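Local coordinates for protein D-ribose pyranase (Bacillus subtilis, PDB 1OGD) that probably catalyses the interconversion of the beta-pyranose and beta-furanose forms of D-ribose, and binds D-ribose as a cytoplasmic homodecamer, at residues D35-I40 / K109-T114; E60-E65 / C123-G128; E65-A70 / N86-Q91. One frame throughout, in Å; residues are numbered along the deposited sequence.

Contact 1. Residues D35-I40 / K109-T114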
loop_
_atom_site.group_PDB
_atom_site.type_symbol
_atom_site.label_atom_id
_atom_site.label_comp_id
_atom_site.label_asym_id
_atom_site.label_seq_id
_atom_site.Cartn_x
_atom_site.Cartn_y
_atom_site.Cartn_z
ATOM N N ASP A 35 17.952 7.722 -3.372
ATOM C CA ASP A 35 16.567 7.262 -3.413
ATOM C C ASP A 35 16.488 5.923 -2.689
ATOM O O ASP A 35 17.412 5.115 -2.771
ATOM C CB ASP A 35 16.096 7.076 -4.859
ATOM C CG ASP A 35 16.005 8.380 -5.613
ATOM O OD1 ASP A 35 15.236 9.268 -5.178
ATOM O OD2 ASP A 35 16.702 8.519 -6.642
ATOM N N GLY A 36 15.392 5.697 -1.973
ATOM C CA GLY A 36 15.235 4.439 -1.262
ATOM C C GLY A 36 15.835 4.376 0.135
ATOM O O GLY A 36 15.530 3.460 0.896
ATOM N N VAL A 37 16.689 5.332 0.485
ATOM C CA VAL A 37 17.294 5.331 1.812
ATOM C C VAL A 37 16.461 6.176 2.764
ATOM O O VAL A 37 16.113 7.314 2.451
ATOM C CB VAL A 37 18.748 5.873 1.776
ATOM C CG1 VAL A 37 19.326 5.924 3.187
ATOM C CG2 VAL A 37 19.606 4.979 0.895
ATOM N N LEU A 38 16.137 5.608 3.922
ATOM C CA LEU A 38 15.340 6.305 4.919
ATOM C C LEU A 38 16.034 7.566 5.419
ATOM O O LEU A 38 17.221 7.552 5.758
ATOM C CB LEU A 38 15.057 5.386 6.108
ATOM C CG LEU A 38 14.296 6.023 7.273
ATOM C CD1 LEU A 38 12.878 6.400 6.832
ATOM C CD2 LEU A 38 14.252 5.042 8.446
ATOM N N LYS A 39 15.275 8.650 5.487
ATOM C CA LYS A 39 15.797 9.925 5.943
ATOM C C LYS A 39 15.119 10.372 7.233
ATOM O O LYS A 39 13.900 10.502 7.302
ATOM C CB LYS A 39 15.585 10.973 4.851
ATOM C CG LYS A 39 16.070 12.371 5.181
ATOM C CD LYS A 39 15.717 13.276 4.020
ATOM C CE LYS A 39 16.180 14.690 4.218
ATOM N NZ LYS A 39 15.797 15.478 3.022
ATOM N N ILE A 40 15.922 10.605 8.266
ATOM C CA ILE A 40 15.399 11.060 9.543
ATOM C C ILE A 40 16.013 12.434 9.770
ATOM O O ILE A 40 17.210 12.557 10.032
ATOM C CB ILE A 40 15.792 10.090 10.665
ATOM C CG1 ILE A 40 15.241 8.695 10.348
ATOM C CG2 ILE A 40 15.241 10.580 11.988
ATOM C CD1 ILE A 40 15.690 7.596 11.308
ATOM N N LYS A 109 21.373 2.217 6.062
ATOM C CA LYS A 109 20.034 1.860 6.498
ATOM C C LYS A 109 19.248 3.145 6.710
ATOM O O LYS A 109 18.023 3.146 6.711
ATOM C CB LYS A 109 20.087 1.067 7.810
ATOM C CG LYS A 109 20.821 -0.257 7.711
ATOM C CD LYS A 109 20.120 -1.198 6.745
ATOM C CE LYS A 109 20.918 -2.472 6.523
ATOM N NZ LYS A 109 20.240 -3.377 5.548
ATOM N N ALA A 110 19.963 4.247 6.881
ATOM C CA ALA A 110 19.315 5.529 7.103
ATOM C C ALA A 110 20.325 6.661 7.090
ATOM O O ALA A 110 21.528 6.451 7.292
ATOM C CB ALA A 110 18.584 5.520 8.449
ATOM N N VAL A 111 19.820 7.862 6.841
ATOM C CA VAL A 111 20.640 9.057 6.840
ATOM C C VAL A 111 20.005 9.957 7.879
ATOM O O VAL A 111 18.801 10.208 7.842
ATOM C CB VAL A 111 20.633 9.771 5.467
ATOM C CG1 VAL A 111 21.399 11.092 5.560
ATOM C CG2 VAL A 111 21.270 8.876 4.413
ATOM N N ILE A 112 20.813 10.414 8.831
ATOM C CA ILE A 112 20.326 11.296 9.875
ATOM C C ILE A 112 20.799 12.702 9.530
ATOM O O ILE A 112 21.997 12.988 9.515
ATOM C CB ILE A 112 20.863 10.858 11.247
ATOM C CG1 ILE A 112 20.521 9.381 11.469
ATOM C CG2 ILE A 112 20.245 11.698 12.336
ATOM C CD1 ILE A 112 21.276 8.723 12.597
ATOM N N ARG A 113 19.847 13.577 9.231
ATOM C CA ARG A 113 20.166 14.941 8.856
ATOM C C ARG A 113 20.214 15.853 10.076
ATOM O O ARG A 113 19.242 15.955 10.819
ATOM C CB ARG A 113 19.124 15.462 7.856
ATOM C CG ARG A 113 19.426 16.841 7.296
ATOM C CD ARG A 113 18.405 17.225 6.230
ATOM N NE ARG A 113 18.725 18.493 5.584
ATOM C CZ ARG A 113 17.959 19.579 5.637
ATOM N NH1 ARG A 113 16.815 19.569 6.311
ATOM N NH2 ARG A 113 18.336 20.682 5.010
ATOM N N THR A 114 21.354 16.509 10.276
ATOM C CA THR A 114 21.520 17.426 11.399
ATOM C C THR A 114 21.396 18.851 10.857
ATOM O O THR A 114 21.210 19.050 9.655
ATOM C CB THR A 114 22.902 17.268 12.051
ATOM O OG1 THR A 114 23.912 17.696 11.132
ATOM C CG2 THR A 114 23.155 15.813 12.422
#

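Contact 2. Residues E60-E65 / C123-G128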
loop_
_atom_site.group_PDB
_atom_site.type_symbol
_atom_site.label_atom_id
_atom_site.label_comp_id
_atom_site.label_asym_id
_atom_site.label_seq_id
_atom_site.Cartn_x
_atom_site.Cartn_y
_atom_site.Cartn_z
ATOM N N GLU A 60 27.460 6.636 21.935
ATOM C CA GLU A 60 27.163 5.948 23.186
ATOM C C GLU A 60 25.968 5.001 23.151
ATOM O O GLU A 60 25.741 4.264 24.109
ATOM C CB GLU A 60 26.961 6.960 24.312
ATOM C CG GLU A 60 25.784 7.882 24.131
ATOM C CD GLU A 60 25.538 8.742 25.359
ATOM O OE1 GLU A 60 25.279 8.163 26.440
ATOM O OE2 GLU A 60 25.605 9.989 25.246
ATOM N N GLU A 61 25.205 5.012 22.062
ATOM C CA GLU A 61 24.038 4.138 21.954
ATOM C C GLU A 61 24.241 3.048 20.920
ATOM O O GLU A 61 23.447 2.115 20.820
ATOM C CB GLU A 61 22.798 4.944 21.573
ATOM C CG GLU A 61 22.368 5.979 22.587
ATOM C CD GLU A 61 22.154 5.389 23.966
ATOM O OE1 GLU A 61 21.914 4.163 24.072
ATOM O OE2 GLU A 61 22.219 6.161 24.944
ATOM N N MET A 62 25.322 3.161 20.163
ATOM C CA MET A 62 25.618 2.210 19.108
ATOM C C MET A 62 27.059 1.727 19.155
ATOM O O MET A 62 27.976 2.523 19.335
ATOM C CB MET A 62 25.356 2.892 17.763
ATOM C CG MET A 62 25.668 2.075 16.539
ATOM S SD MET A 62 25.495 3.089 15.045
ATOM C CE MET A 62 26.451 2.140 13.940
ATOM N N ALA A 63 27.253 0.423 18.992
ATOM C CA ALA A 63 28.591 -0.146 18.968
ATOM C C ALA A 63 29.152 0.065 17.556
ATOM O O ALA A 63 28.700 -0.563 16.596
ATOM C CB ALA A 63 28.539 -1.630 19.297
ATOM N N VAL A 64 30.135 0.953 17.436
ATOM C CA VAL A 64 30.749 1.261 16.147
ATOM C C VAL A 64 32.113 0.594 15.985
ATOM O O VAL A 64 32.981 0.742 16.846
ATOM C CB VAL A 64 30.934 2.782 15.990
ATOM C CG1 VAL A 64 31.495 3.099 14.616
ATOM C CG2 VAL A 64 29.599 3.499 16.227
ATOM N N GLU A 65 32.307 -0.138 14.888
ATOM C CA GLU A 65 33.593 -0.790 14.653
ATOM C C GLU A 65 34.432 -0.073 13.602
ATOM O O GLU A 65 35.622 -0.346 13.462
ATOM C CB GLU A 65 33.413 -2.253 14.235
ATOM C CG GLU A 65 32.638 -2.468 12.947
ATOM C CD GLU A 65 32.781 -3.886 12.409
ATOM O OE1 GLU A 65 33.043 -4.809 13.214
ATOM O OE2 GLU A 65 32.621 -4.081 11.184
ATOM N N CYS A 123 29.491 11.563 8.142
ATOM C CA CYS A 123 30.241 10.348 8.419
ATOM C C CYS A 123 29.325 9.137 8.447
ATOM O O CYS A 123 28.134 9.246 8.734
ATOM C CB CYS A 123 31.005 10.450 9.743
ATOM S SG CYS A 123 29.987 10.339 11.210
ATOM N N ILE A 124 29.901 7.987 8.129
ATOM C CA ILE A 124 29.178 6.729 8.134
ATOM C C ILE A 124 29.682 5.912 9.316
ATOM O O ILE A 124 30.895 5.743 9.492
ATOM C CB ILE A 124 29.441 5.927 6.839
ATOM C CG1 ILE A 124 28.731 6.597 5.661
ATOM C CG2 ILE A 124 28.979 4.484 7.010
ATOM C CD1 ILE A 124 29.059 5.968 4.314
ATOM N N LEU A 125 28.758 5.428 10.139
ATOM C CA LEU A 125 29.133 4.600 11.278
ATOM C C LEU A 125 28.803 3.162 10.911
ATOM O O LEU A 125 27.663 2.851 10.560
ATOM C CB LEU A 125 28.350 5.002 12.531
ATOM C CG LEU A 125 28.462 6.452 13.000
ATOM C CD1 LEU A 125 27.648 6.635 14.272
ATOM C CD2 LEU A 125 29.921 6.809 13.238
ATOM N N GLN A 126 29.805 2.293 10.966
ATOM C CA GLN A 126 29.601 0.888 10.647
ATOM C C GLN A 126 29.435 0.108 11.944
ATOM O O GLN A 126 30.320 0.108 12.804
ATOM C CB GLN A 126 30.785 0.342 9.852
ATOM C CG GLN A 126 30.498 -0.997 9.197
ATOM C CD GLN A 126 31.641 -1.479 8.333
ATOM O OE1 GLN A 126 32.508 -2.227 8.789
ATOM N NE2 GLN A 126 31.660 -1.042 7.077
ATOM N N ALA A 127 28.290 -0.556 12.073
ATOM C CA ALA A 127 27.953 -1.323 13.266
ATOM C C ALA A 127 28.901 -2.469 13.595
ATOM O O ALA A 127 29.290 -3.248 12.726
ATOM C CB ALA A 127 26.530 -1.860 13.144
ATOM N N GLY A 128 29.258 -2.568 14.870
ATOM C CA GLY A 128 30.124 -3.647 15.305
ATOM C C GLY A 128 29.255 -4.748 15.874
ATOM O O GLY A 128 28.072 -4.837 15.542
#

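Contact 3. Residues E65-A70 / N86-Q91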
loop_
_atom_site.group_PDB
_atom_site.type_symbol
_atom_site.label_atom_id
_atom_site.label_comp_id
_atom_site.label_asym_id
_atom_site.label_seq_id
_atom_site.Cartn_x
_atom_site.Cartn_y
_atom_site.Cartn_z
ATOM N N GLU A 65 32.307 -0.138 14.888
ATOM C CA GLU A 65 33.593 -0.790 14.653
ATOM C C GLU A 65 34.432 -0.073 13.602
ATOM O O GLU A 65 35.622 -0.346 13.462
ATOM C CB GLU A 65 33.413 -2.253 14.235
ATOM C CG GLU A 65 32.638 -2.468 12.947
ATOM C CD GLU A 65 32.781 -3.886 12.409
ATOM O OE1 GLU A 65 33.043 -4.809 13.214
ATOM O OE2 GLU A 65 32.621 -4.081 11.184
ATOM N N LYS A 66 33.820 0.850 12.868
ATOM C CA LYS A 66 34.543 1.583 11.835
ATOM C C LYS A 66 33.788 2.844 11.434
ATOM O O LYS A 66 32.561 2.834 11.321
ATOM C CB LYS A 66 34.749 0.691 10.610
ATOM C CG LYS A 66 35.519 1.338 9.474
ATOM C CD LYS A 66 35.628 0.377 8.302
ATOM C CE LYS A 66 36.378 0.993 7.136
ATOM N NZ LYS A 66 36.448 0.063 5.972
ATOM N N VAL A 67 34.532 3.925 11.230
ATOM C CA VAL A 67 33.950 5.201 10.840
ATOM C C VAL A 67 34.496 5.567 9.468
ATOM O O VAL A 67 35.657 5.289 9.160
ATOM C CB VAL A 67 34.323 6.319 11.836
ATOM C CG1 VAL A 67 33.574 7.595 11.487
ATOM C CG2 VAL A 67 34.001 5.882 13.263
ATOM N N ILE A 68 33.657 6.181 8.641
ATOM C CA ILE A 68 34.068 6.577 7.301
ATOM C C ILE A 68 33.672 8.024 7.056
ATOM O O ILE A 68 32.519 8.404 7.252
ATOM C CB ILE A 68 33.407 5.680 6.231
ATOM C CG1 ILE A 68 33.734 4.215 6.517
ATOM C CG2 ILE A 68 33.903 6.059 4.843
ATOM C CD1 ILE A 68 33.015 3.234 5.621
ATOM N N ALA A 69 34.643 8.834 6.648
ATOM C CA ALA A 69 34.402 10.244 6.366
ATOM C C ALA A 69 35.111 10.606 5.066
ATOM O O ALA A 69 35.899 9.822 4.546
ATOM C CB ALA A 69 34.923 11.105 7.511
ATOM N N ALA A 70 34.824 11.787 4.535
ATOM C CA ALA A 70 35.459 12.226 3.299
ATOM C C ALA A 70 36.774 12.925 3.637
ATOM O O ALA A 70 36.842 13.704 4.588
ATOM C CB ALA A 70 34.537 13.176 2.537
ATOM N N ASN A 86 39.091 12.155 17.838
ATOM C CA ASN A 86 39.046 12.095 19.295
ATOM C C ASN A 86 37.910 11.223 19.814
ATOM O O ASN A 86 38.109 10.423 20.728
ATOM C CB ASN A 86 38.908 13.507 19.870
ATOM C CG ASN A 86 40.157 14.350 19.659
ATOM O OD1 ASN A 86 40.121 15.576 19.789
ATOM N ND2 ASN A 86 41.273 13.695 19.343
ATOM N N LEU A 87 36.721 11.379 19.236
ATOM C CA LEU A 87 35.562 10.599 19.660
ATOM C C LEU A 87 35.726 9.112 19.355
ATOM O O LEU A 87 35.412 8.267 20.190
ATOM C CB LEU A 87 34.284 11.129 18.992
ATOM C CG LEU A 87 32.981 10.357 19.260
ATOM C CD1 LEU A 87 32.715 10.291 20.755
ATOM C CD2 LEU A 87 31.821 11.033 18.545
ATOM N N PHE A 88 36.220 8.787 18.167
ATOM C CA PHE A 88 36.398 7.388 17.805
ATOM C C PHE A 88 37.859 6.946 17.840
ATOM O O PHE A 88 38.418 6.486 16.841
ATOM C CB PHE A 88 35.772 7.121 16.433
ATOM C CG PHE A 88 34.288 7.372 16.396
ATOM C CD1 PHE A 88 33.780 8.574 15.918
ATOM C CD2 PHE A 88 33.399 6.419 16.888
ATOM C CE1 PHE A 88 32.409 8.826 15.934
ATOM C CE2 PHE A 88 32.023 6.662 16.907
ATOM C CZ PHE A 88 31.528 7.869 16.430
ATOM N N SER A 89 38.454 7.075 19.023
ATOM C CA SER A 89 39.848 6.714 19.271
ATOM C C SER A 89 40.170 5.262 18.944
ATOM O O SER A 89 41.112 4.983 18.204
ATOM C CB SER A 89 40.194 6.972 20.738
ATOM O OG SER A 89 39.872 8.298 21.112
ATOM N N GLU A 90 39.391 4.341 19.503
ATOM C CA GLU A 90 39.613 2.913 19.290
ATOM C C GLU A 90 39.162 2.394 17.932
ATOM O O GLU A 90 39.738 1.443 17.405
ATOM C CB GLU A 90 38.919 2.101 20.386
ATOM C CG GLU A 90 39.399 2.419 21.793
ATOM C CD GLU A 90 38.921 1.400 22.813
ATOM O OE1 GLU A 90 37.692 1.183 22.914
ATOM O OE2 GLU A 90 39.778 0.816 23.513
ATOM N N GLN A 91 38.131 3.011 17.367
ATOM C CA GLN A 91 37.615 2.585 16.076
ATOM C C GLN A 91 38.546 2.939 14.927
ATOM O O GLN A 91 39.392 3.830 15.038
ATOM C CB GLN A 91 36.244 3.213 15.811
ATOM C CG GLN A 91 35.147 2.753 16.749
ATOM C CD GLN A 91 35.396 3.161 18.183
ATOM O OE1 GLN A 91 35.511 4.349 18.494
ATOM N NE2 GLN A 91 35.480 2.176 19.070
#

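Contact 1. Residues D35-I40 / K109-T114
K39 pairs in parallel with V111, and I40 with I112, joining strand 38-41 to strand 110-113 at one margin of the mixed sheet, where 38-41 is an outermost strand within the chain. V111 is held through both its N-H and its C=O: its N donates to L38 O at 2.8 Å, and its carbonyl O accepts the amide of I40, V111 O to I40 N measuring 2.9 Å with the N-H nearly straight on (176°). I40 straddles I112 in turn, its own O taking R113 N at 2.9 Å with the donor 28° out of the carbonyl plane. CA-H...O contacts add to these bonds, as from A110 CA to L38 O at 3.2 Å.

Side chains sort onto the two faces of the sheet. K39 and V111 share one; I40 and I112 the other. V37 sends CG1 to V111 CG2 at 3.7 Å, the two valines crossing at about a right angle; CG1 stands anti to V37's backbone N (chi1 177°), which turns it to the neighbouring strand. K39 and R113 run alongside each other, pointing the same way, with K39 CE 3.9 Å from R113 CD. Their like charges stay apart, K39 NZ to R113 NE being 4.9 Å, and each has partners of its own: K39 NZ makes a salt bridge to D17 of a neighbouring subunit, while R113 NH1 meets D41 and the carbonyl of L7 in another subunit, and NH2 bonds to A29 O.

The pairing continues on the far side of 110-113, where A110 and I112 make backbone hydrogen bonds to strand 23-27. Helix 9-17 packs against the face bearing I40 and I112, with H10, I14 and L11 touching those side chains.

Contact 2. Residues E60-E65 / C123-G128
The carboxylate of E65 lays one face over the backbone of A127 and G128, CD 3.6 Å from A127 O; the E65 and Q126 side chains cross at a slant, carboxylate and amide planes 53° apart. These groups flank an antiparallel start to strand 64-70 against strand 123-127: V64 and A127 form a non-hydrogen-bonded pair, leading into a classic beta bulge in which E65 and K66 both face Q126. The bonds on either side of that pair are G128 N to A63 O (2.7 Å), its donor above the carbonyl plane, and E65 N to Q126 O (2.9 Å).

With CG set between the backbone N and the carbonyl carbon (chi1 61°), the extended E65 chain is carried across A127 and G128, and OE1 is hydrogen-bonded to NE2 of H20, the inferred proton donor. Shortening E65 to an alanine is likely to leave NE2 of H20 without this partner and its imidazole freer to turn. G128 lies close under E65, where a side chain would be tight against E65 CB. On the buried side, M62 reaches out extended until its CE rests 3.7 Å from L125 CB and 4.1 Å from A127 CB.

Contact 3. Residues E65-A70 / N86-Q91
V67 presses its CG2 methyl onto one face of the F88 ring, a CH-pi contact 3.8 Å from the centroid and 22° off the ring normal. The methyl sits toward the attached end of the ring, 3.5 Å from F88 CG, and the two side chains cross at about a right angle. With CG1 anti to the backbone N (chi1 -174°), CG2 falls anti to the carbonyl carbon and is turned to the ring. The same methyl lies 4.3 Å from Q91 CB, while Q91 CG comes equally near the carbonyl carbon of E65; beyond CG the glutamine turns off from the strand.

L87 backs the opposite face, its CG 3.7 Å above the plane, and L125 and A59 touch the ring too. F88 is the residue at which the chain leaves helix 78-87, and the turn that follows is tied back by S89 OG donating to N86 O at 2.8 Å. V67 is fixed by backbone hydrogen bonds to E92 and E94 of strand 92-96, the parallel neighbour of 64-70, so the contact lies inside a beta-alpha-beta crossover, between the first strand and the exit of 78-87, the second of two connecting helices.

No hydrogen bond spans the segments. K66 NZ pairs with E94; the contact itself is the V67 methyl on F88 and the aliphatic part of Q91, an attachment that depends on shape and burial.

Overall arrangement
All three contacts reach one mixed sheet. Contacts 2 and 3 are close neighbours, their centres 8 Å apart: they share E65 and strand 64-70, and strand 123-127 meets that strand directly, I124 N lying 2.8 Å from I68 O as a probable hydrogen bond. Contact 1 stands apart, its centre 16 Å from contact 2's and 20 Å from contact 3's, with strand 23-27 lying between 110-113 and 123-127. Each end of this arrangement approaches sugar: the E65 side chain is about 3 Å from that of H20, the inferred proton donor, and about 7 Å from a bound beta-D-ribopyranose, and that of R113 in contact 1 is about 9 Å from one and about 7 Å from substrate-binding D28.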